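Local coordinates for protein putative phophotriesterase (Proteus mirabilis, PDB 3RHG) that probably hydrolyses ester bonds as a zinc-dependent member of the phosphotriesterase family, with two divalent metal ions in each subunit, at residues S180-A185 with L215-C220; K48-D53 with Y63-N68. One frame throughout, in Å; residues are numbered along the deposited sequence. Where two conformers were deposited one is given.

Contact 1 (S180-A185 with L215-C220)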
ATOM      1  N   SER A 180     -26.106 -23.686   1.077  1.00 19.21           N
ATOM      2  CA  SER A 180     -26.210 -22.429   1.799  1.00 19.37           C
ATOM      3  C   SER A 180     -26.688 -21.324   0.825  1.00 19.46           C
ATOM      4  O   SER A 180     -27.568 -20.521   1.151  1.00 18.22           O
ATOM      5  CB  SER A 180     -24.846 -22.088   2.408  1.00 19.94           C
ATOM      6  OG  SER A 180     -24.788 -20.750   2.877  1.00 21.44           O
ATOM      7  N   LEU A 181     -26.134 -21.309  -0.381  1.00 19.90           N
ATOM      8  CA  LEU A 181     -26.566 -20.354  -1.397  1.00 18.72           C
ATOM      9  C   LEU A 181     -28.053 -20.545  -1.755  1.00 20.31           C
ATOM     10  O   LEU A 181     -28.815 -19.569  -1.865  1.00 19.00           O
ATOM     11  CB  LEU A 181     -25.660 -20.483  -2.619  1.00 22.99           C
ATOM     12  CG  LEU A 181     -25.678 -19.399  -3.657  1.00 28.60           C
ATOM     13  CD1 LEU A 181     -25.194 -18.067  -3.041  1.00 23.08           C
ATOM     14  CD2 LEU A 181     -24.791 -19.840  -4.844  1.00 22.57           C
ATOM     15  N   ARG A 182     -28.473 -21.787  -1.952  1.00 18.45           N
ATOM     16  CA  ARG A 182     -29.886 -22.048  -2.225  1.00 18.85           C
ATOM     17  C   ARG A 182     -30.785 -21.595  -1.075  1.00 18.68           C
ATOM     18  O   ARG A 182     -31.876 -21.045  -1.314  1.00 19.55           O
ATOM     19  CB  ARG A 182     -30.125 -23.518  -2.531  1.00 18.11           C
ATOM     20  CG  ARG A 182     -29.468 -23.959  -3.835  1.00 20.11           C
ATOM     21  CD  ARG A 182     -29.764 -25.435  -4.126  1.00 22.76           C
ATOM     22  NE  ARG A 182     -29.306 -25.750  -5.464  1.00 25.68           N
ATOM     23  CZ  ARG A 182     -28.136 -26.302  -5.748  1.00 30.39           C
ATOM     24  NH1 ARG A 182     -27.292 -26.664  -4.768  1.00 28.72           N
ATOM     25  NH2 ARG A 182     -27.817 -26.497  -7.021  1.00 29.51           N
ATOM     26  N   ALA A 183     -30.369 -21.865   0.167  1.00 18.35           N
ATOM     27  CA  ALA A 183     -31.145 -21.405   1.320  1.00 18.53           C
ATOM     28  C   ALA A 183     -31.285 -19.887   1.354  1.00 18.12           C
ATOM     29  O   ALA A 183     -32.360 -19.361   1.662  1.00 18.21           O
ATOM     30  CB  ALA A 183     -30.523 -21.913   2.647  1.00 19.14           C
ATOM     31  N   ALA A 184     -30.196 -19.190   1.051  1.00 17.81           N
ATOM     32  CA  ALA A 184     -30.230 -17.741   1.030  1.00 15.74           C
ATOM     33  C   ALA A 184     -31.227 -17.262  -0.032  1.00 17.41           C
ATOM     34  O   ALA A 184     -31.956 -16.292   0.191  1.00 18.67           O
ATOM     35  CB  ALA A 184     -28.817 -17.170   0.751  1.00 17.31           C
ATOM     36  N   ALA A 185     -31.244 -17.935  -1.182  1.00 17.19           N
ATOM     37  CA  ALA A 185     -32.172 -17.605  -2.275  1.00 20.03           C
ATOM     38  C   ALA A 185     -33.621 -17.802  -1.829  1.00 19.74           C
ATOM     39  O   ALA A 185     -34.467 -16.927  -2.020  1.00 19.54           O
ATOM     40  CB  ALA A 185     -31.862 -18.483  -3.516  1.00 20.33           C
ATOM     41  N   LEU A 215     -29.813 -17.219 -10.115  1.00 17.89           N
ATOM     42  CA  LEU A 215     -30.708 -16.619 -11.102  1.00 19.77           C
ATOM     43  C   LEU A 215     -31.459 -17.675 -11.910  1.00 20.49           C
ATOM     44  O   LEU A 215     -32.679 -17.637 -11.989  1.00 27.20           O
ATOM     45  CB  LEU A 215     -29.952 -15.657 -12.029  1.00 18.43           C
ATOM     46  CG  LEU A 215     -29.079 -14.615 -11.321  1.00 18.71           C
ATOM     47  CD1 LEU A 215     -28.410 -13.675 -12.344  1.00 19.31           C
ATOM     48  CD2 LEU A 215     -29.939 -13.812 -10.328  1.00 20.73           C
ATOM     49  N   THR A 216     -30.730 -18.611 -12.520  1.00 19.42           N
ATOM     50  CA  THR A 216     -31.342 -19.573 -13.423  1.00 20.26           C
ATOM     51  C   THR A 216     -32.163 -20.594 -12.646  1.00 24.24           C
ATOM     52  O   THR A 216     -33.328 -20.836 -12.966  1.00 26.06           O
ATOM     53  CB  THR A 216     -30.273 -20.272 -14.298  1.00 23.96           C
ATOM     54  OG1 THR A 216     -29.434 -19.273 -14.904  1.00 26.95           O
ATOM     55  CG2 THR A 216     -30.924 -21.097 -15.405  1.00 28.90           C
ATOM     56  N   GLU A 217     -31.565 -21.171 -11.610  1.00 22.21           N
ATOM     57  CA  GLU A 217     -32.224 -22.221 -10.841  1.00 21.61           C
ATOM     58  C   GLU A 217     -33.232 -21.668  -9.823  1.00 20.97           C
ATOM     59  O   GLU A 217     -34.405 -22.093  -9.804  1.00 23.93           O
ATOM     60  CB  GLU A 217     -31.184 -23.118 -10.138  1.00 21.55           C
ATOM     61  CG  GLU A 217     -31.818 -24.218  -9.295  1.00 24.26           C
ATOM     62  CD  GLU A 217     -30.815 -25.016  -8.482  1.00 25.78           C
ATOM     63  OE1 GLU A 217     -29.592 -24.933  -8.752  1.00 30.02           O
ATOM     64  OE2 GLU A 217     -31.251 -25.738  -7.559  1.00 29.55           O
ATOM     65  N   MET A 218     -32.783 -20.733  -8.983  1.00 20.22           N
ATOM     66  CA  MET A 218     -33.630 -20.250  -7.881  1.00 19.82           C
ATOM     67  C   MET A 218     -34.556 -19.094  -8.277  1.00 20.21           C
ATOM     68  O   MET A 218     -35.488 -18.774  -7.540  1.00 21.53           O
ATOM     69  CB  MET A 218     -32.795 -19.848  -6.667  1.00 19.42           C
ATOM     70  CG  MET A 218     -31.893 -20.980  -6.138  1.00 19.76           C
ATOM     71  SD  MET A 218     -32.723 -22.573  -5.768  1.00 23.68           S
ATOM     72  CE  MET A 218     -33.633 -22.130  -4.262  1.00 22.97           C
ATOM     73  N   GLY A 219     -34.311 -18.481  -9.429  1.00 19.19           N
ATOM     74  CA  GLY A 219     -35.206 -17.413  -9.907  1.00 20.59           C
ATOM     75  C   GLY A 219     -35.148 -16.113  -9.128  1.00 18.25           C
ATOM     76  O   GLY A 219     -36.145 -15.379  -9.076  1.00 21.11           O
ATOM     77  N   CYS A 220     -33.999 -15.803  -8.515  1.00 17.59           N
ATOM     78  CA  CYS A 220     -33.877 -14.531  -7.770  1.00 16.20           C
ATOM     79  C   CYS A 220     -33.873 -13.304  -8.670  1.00 17.44           C
ATOM     80  O   CYS A 220     -33.501 -13.385  -9.852  1.00 17.92           O
ATOM     81  CB  CYS A 220     -32.599 -14.506  -6.933  1.00 16.95           C
ATOM     82  SG  CYS A 220     -32.575 -15.846  -5.670  1.00 20.07           S
TER
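Arg182 and Glu217 form a two-point salt bridge between neighbouring helices of the barrel's outer layer. The guanidinium meets the carboxylate side-on. Arg182 NE donates to Glu217 OE2 at 2.9 Å, with an N-H...O angle of 160°. Arg182 NH2 donates to Glu217 OE1, also at 2.9 Å. Both oxygens are met on their syn side, but the pair is not flat: the two planes are turned 45° apart, and NE lies clearly out of the carboxylate plane. Glu217 reaches across on an extended chain, its CG anti to the backbone N (chi1 179°). The third guanidinium nitrogen, Arg182 NH1, bonds Asn179 OD1 earlier on the same helix, so all three nitrogens have a carboxylate or amide partner.

Met218 packs against the aliphatic part of Arg182 and the backbone of its helix. Its chain is bent at chi2 and chi3 and runs at about a right angle to Arg182. SD sits 4.0 Å from Arg182 CG, and the methyl CE comes to 3.6 Å from Arg182 O. Farther along helix 175-188, Ala185 points its methyl at the turn that follows helix 207-217. Ala185 CB is 3.6 Å from Met218 CB and 3.5 Å from Cys220 SG. Gly219, between these two partners, has positive phi as the chain leaves the helix.

In this (beta/alpha)8 barrel the contact joins two helices that follow successive parallel strands, 163-168 and 195-199. Its chemistry is divided: a charged clasp at the more exposed margin, and apolar and sulfur packing of Met218 with the buried Ala185 and Cys220. The two bonds to separate oxygens limit rotation of both charged ends.

Contact 2 (K48-D53 with Y63-N68)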
ATOM      1  N   LYS A  48       1.733  -9.452  19.552  1.00 33.72           N
ATOM      2  CA  LYS A  48       1.699  -8.003  19.703  1.00 34.64           C
ATOM      3  C   LYS A  48       0.297  -7.446  19.516  1.00 33.58           C
ATOM      4  O   LYS A  48      -0.512  -8.010  18.783  1.00 37.56           O
ATOM      5  CB  LYS A  48       2.671  -7.320  18.737  1.00 35.83           C
ATOM      6  CG  LYS A  48       4.138  -7.427  19.165  1.00 48.55           C
ATOM      7  CD  LYS A  48       5.040  -6.609  18.250  1.00 50.51           C
ATOM      8  CE  LYS A  48       6.426  -6.472  18.837  1.00 58.39           C
ATOM      9  NZ  LYS A  48       6.885  -7.744  19.478  1.00 64.50           N
ATOM     10  N   LYS A  49       0.018  -6.343  20.200  1.00 34.94           N
ATOM     11  CA  LYS A  49      -1.187  -5.572  19.952  1.00 31.46           C
ATOM     12  C   LYS A  49      -1.025  -4.833  18.630  1.00 31.50           C
ATOM     13  O   LYS A  49       0.053  -4.325  18.302  1.00 32.91           O
ATOM     14  CB  LYS A  49      -1.450  -4.574  21.090  1.00 38.75           C
ATOM     15  CG  LYS A  49      -2.335  -5.098  22.225  1.00 46.11           C
ATOM     16  CD  LYS A  49      -2.037  -6.559  22.567  1.00 51.34           C
ATOM     17  CE  LYS A  49      -2.553  -6.949  23.952  1.00 62.04           C
ATOM     18  NZ  LYS A  49      -4.012  -7.253  23.967  1.00 64.00           N
ATOM     19  N   VAL A  50      -2.088  -4.791  17.849  1.00 29.99           N
ATOM     20  CA  VAL A  50      -2.037  -4.038  16.604  1.00 26.14           C
ATOM     21  C   VAL A  50      -1.831  -2.542  16.873  1.00 27.86           C
ATOM     22  O   VAL A  50      -2.531  -1.931  17.698  1.00 30.26           O
ATOM     23  CB  VAL A  50      -3.303  -4.268  15.753  1.00 25.30           C
ATOM     24  CG1 VAL A  50      -3.247  -3.413  14.475  1.00 26.72           C
ATOM     25  CG2 VAL A  50      -3.428  -5.747  15.421  1.00 27.77           C
ATOM     26  N   SER A  51      -0.838  -1.974  16.182  1.00 28.68           N
ATOM     27  CA  SER A  51      -0.570  -0.539  16.199  1.00 27.67           C
ATOM     28  C   SER A  51       0.110  -0.150  14.903  1.00 26.37           C
ATOM     29  O   SER A  51       0.501  -1.012  14.115  1.00 25.78           O
ATOM     30  CB  SER A  51       0.341  -0.167  17.369  1.00 31.48           C
ATOM     31  OG  SER A  51       1.656  -0.562  17.080  1.00 36.02           O
ATOM     32  N   ALA A  52       0.238   1.153  14.672  1.00 25.79           N
ATOM     33  CA  ALA A  52       0.908   1.651  13.475  1.00 27.69           C
ATOM     34  C   ALA A  52       2.310   1.048  13.323  1.00 26.43           C
ATOM     35  O   ALA A  52       2.779   0.818  12.202  1.00 26.96           O
ATOM     36  CB  ALA A  52       0.987   3.164  13.512  1.00 29.36           C
ATOM     37  N   ASP A  53       2.950   0.776  14.460  1.00 26.61           N
ATOM     38  CA  ASP A  53       4.336   0.308  14.505  1.00 25.45           C
ATOM     39  C   ASP A  53       4.574  -1.091  13.921  1.00 27.39           C
ATOM     40  O   ASP A  53       5.725  -1.482  13.692  1.00 30.08           O
ATOM     41  CB  ASP A  53       4.844   0.351  15.947  1.00 30.83           C
ATOM     42  CG  ASP A  53       4.708   1.720  16.561  1.00 40.78           C
ATOM     43  OD1 ASP A  53       5.723   2.449  16.589  1.00 46.52           O
ATOM     44  OD2 ASP A  53       3.579   2.074  16.993  1.00 44.22           O
ATOM     45  N   TYR A  63      -2.895 -12.560   9.345  1.00 22.95           N
ATOM     46  CA  TYR A  63      -3.663 -13.578  10.064  1.00 24.31           C
ATOM     47  C   TYR A  63      -2.894 -14.274  11.181  1.00 25.91           C
ATOM     48  O   TYR A  63      -3.476 -15.072  11.923  1.00 28.15           O
ATOM     49  CB  TYR A  63      -4.180 -14.638   9.085  1.00 25.14           C
ATOM     50  CG  TYR A  63      -5.146 -14.125   8.029  1.00 23.90           C
ATOM     51  CD1 TYR A  63      -5.995 -13.047   8.280  1.00 25.45           C
ATOM     52  CD2 TYR A  63      -5.220 -14.735   6.781  1.00 28.82           C
ATOM     53  CE1 TYR A  63      -6.891 -12.597   7.315  1.00 25.80           C
ATOM     54  CE2 TYR A  63      -6.115 -14.292   5.800  1.00 29.90           C
ATOM     55  CZ  TYR A  63      -6.943 -13.223   6.067  1.00 25.09           C
ATOM     56  OH  TYR A  63      -7.812 -12.795   5.081  1.00 28.23           O
ATOM     57  N   CYS A  64      -1.602 -13.983  11.318  1.00 24.80           N
ATOM     58  CA  CYS A  64      -0.790 -14.630  12.368  1.00 25.65           C
ATOM     59  C   CYS A  64      -0.854 -13.859  13.687  1.00 29.81           C
ATOM     60  O   CYS A  64      -0.393 -14.336  14.722  1.00 31.21           O
ATOM     61  CB  CYS A  64       0.672 -14.765  11.937  1.00 29.96           C
ATOM     62  SG  CYS A  64       1.624 -13.210  12.036  1.00 30.41           S
ATOM     63  N   CYS A  65      -1.416 -12.655  13.644  1.00 25.82           N
ATOM     64  CA  CYS A  65      -1.437 -11.773  14.817  1.00 27.77           C
ATOM     65  C   CYS A  65      -2.765 -11.928  15.572  1.00 28.41           C
ATOM     66  O   CYS A  65      -3.817 -11.512  15.095  1.00 28.26           O
ATOM     67  CB  CYS A  65      -1.217 -10.319  14.376  1.00 26.21           C
ATOM     68  SG  CYS A  65      -1.386  -9.072  15.662  1.00 27.91           S
ATOM     69  N   CYS A  66      -2.727 -12.513  16.759  1.00 29.92           N
ATOM     70  CA  CYS A  66      -3.954 -12.797  17.502  0.50 30.81           C
ATOM     71  C   CYS A  66      -4.840 -11.568  17.704  1.00 28.76           C
ATOM     72  O   CYS A  66      -6.052 -11.615  17.499  1.00 30.20           O
ATOM     73  CB  CYS A  66      -3.614 -13.413  18.861  0.50 29.89           C
ATOM     74  SG  CYS A  66      -2.687 -14.946  18.746  0.50 34.67           S
ATOM     75  N   ASP A  67      -4.236 -10.469  18.146  1.00 30.25           N
ATOM     76  CA  ASP A  67      -5.003  -9.257  18.441  1.00 29.22           C
ATOM     77  C   ASP A  67      -5.723  -8.756  17.189  1.00 26.80           C
ATOM     78  O   ASP A  67      -6.852  -8.237  17.261  1.00 27.66           O
ATOM     79  CB  ASP A  67      -4.097  -8.157  18.990  1.00 30.58           C
ATOM     80  CG  ASP A  67      -4.862  -6.894  19.352  1.00 30.30           C
ATOM     81  OD1 ASP A  67      -5.842  -6.986  20.139  1.00 33.58           O
ATOM     82  OD2 ASP A  67      -4.484  -5.809  18.854  1.00 31.62           O
ATOM     83  N   ASN A  68      -5.072  -8.901  16.035  1.00 26.48           N
ATOM     84  CA  ASN A  68      -5.647  -8.439  14.761  1.00 25.21           C
ATOM     85  C   ASN A  68      -6.940  -9.167  14.429  1.00 24.32           C
ATOM     86  O   ASN A  68      -7.845  -8.608  13.771  1.00 24.39           O
ATOM     87  CB  ASN A  68      -4.619  -8.680  13.640  1.00 25.17           C
ATOM     88  CG  ASN A  68      -4.857  -7.831  12.423  1.00 24.07           C
ATOM     89  OD1 ASN A  68      -5.379  -6.714  12.506  1.00 22.49           O
ATOM     90  ND2 ASN A  68      -4.432  -8.342  11.278  1.00 23.35           N
TER
HETATM   91  O   HOH W   1      -1.499 -10.458  19.123  1.00 35.04           O
HETATM   92  O   HOH W   2      -5.792  -5.016  22.501  1.00 79.02           O
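Residues 48-50 run as an extended loop past the weakly bonded helical turn at about 66-68, with Lys49 CA 5.5 Å from Asp67 CA. Both segments belong to the long excursion that follows the first strand, 19-24, of the (beta/alpha)8 barrel. The 63-68 segment begins at Tyr63, which touches the bound benzoic acid. Asp67 carries the direct polar link. Its CG is anti to the backbone N (chi1 -178°), which directs the carboxylate at the loop. Val50 N donates to Asp67 OD2 at 2.8 Å, nearly straight at 166°, on the anti side of that oxygen. The other oxygen, OD1, forms a salt bridge with Lys298. A water also donates to OD1 and accepts from Lys49 NZ, so this lysine reaches the carboxylate through solvent. A second water joins the backbones, donating to Lys48 O and accepting from Asp67 N.

Val50 supplies the apolar part. One branch, CG2, fits against the helical turn, 3.6 Å from Asn68 CB and 3.9 Å from Cys65 SG. Leu58 of helix 55-58 touches both Val50 and Cys65. The Asn68 amide also lies against CG2, but its ND2 bonds outside the two segments, to Gln299 OE1 and Pro62 O. Farther along the loop, Ser51 OG accepts from Asp53 N in an ST turn. Across the contact, the thiol of Cys65 meets the backbone as well as Val50: SG lies 3.4 Å from Lys48 O.

How the contacts relate
Contacts 1 and 2 lie on opposite sides of the chain's centre, their own centres 38 Å apart and their nearest atoms about 19 Å apart. They follow one another along the chain and do not touch. Contact 1 joins helices of the barrel's outer layer, away from the annotated sites. Contact 2 is nearer the active site. Its Tyr63 meets the ring of Phe261, another residue of the benzoic acid pocket. The Asn68 side chain is about 11 Å from the benzoic acid and about 12 Å from the side chain of the zinc ligand His25. Contact 2 thus supplies one pocket residue, Tyr63, while its packing around Asn68 stands back from the ligand.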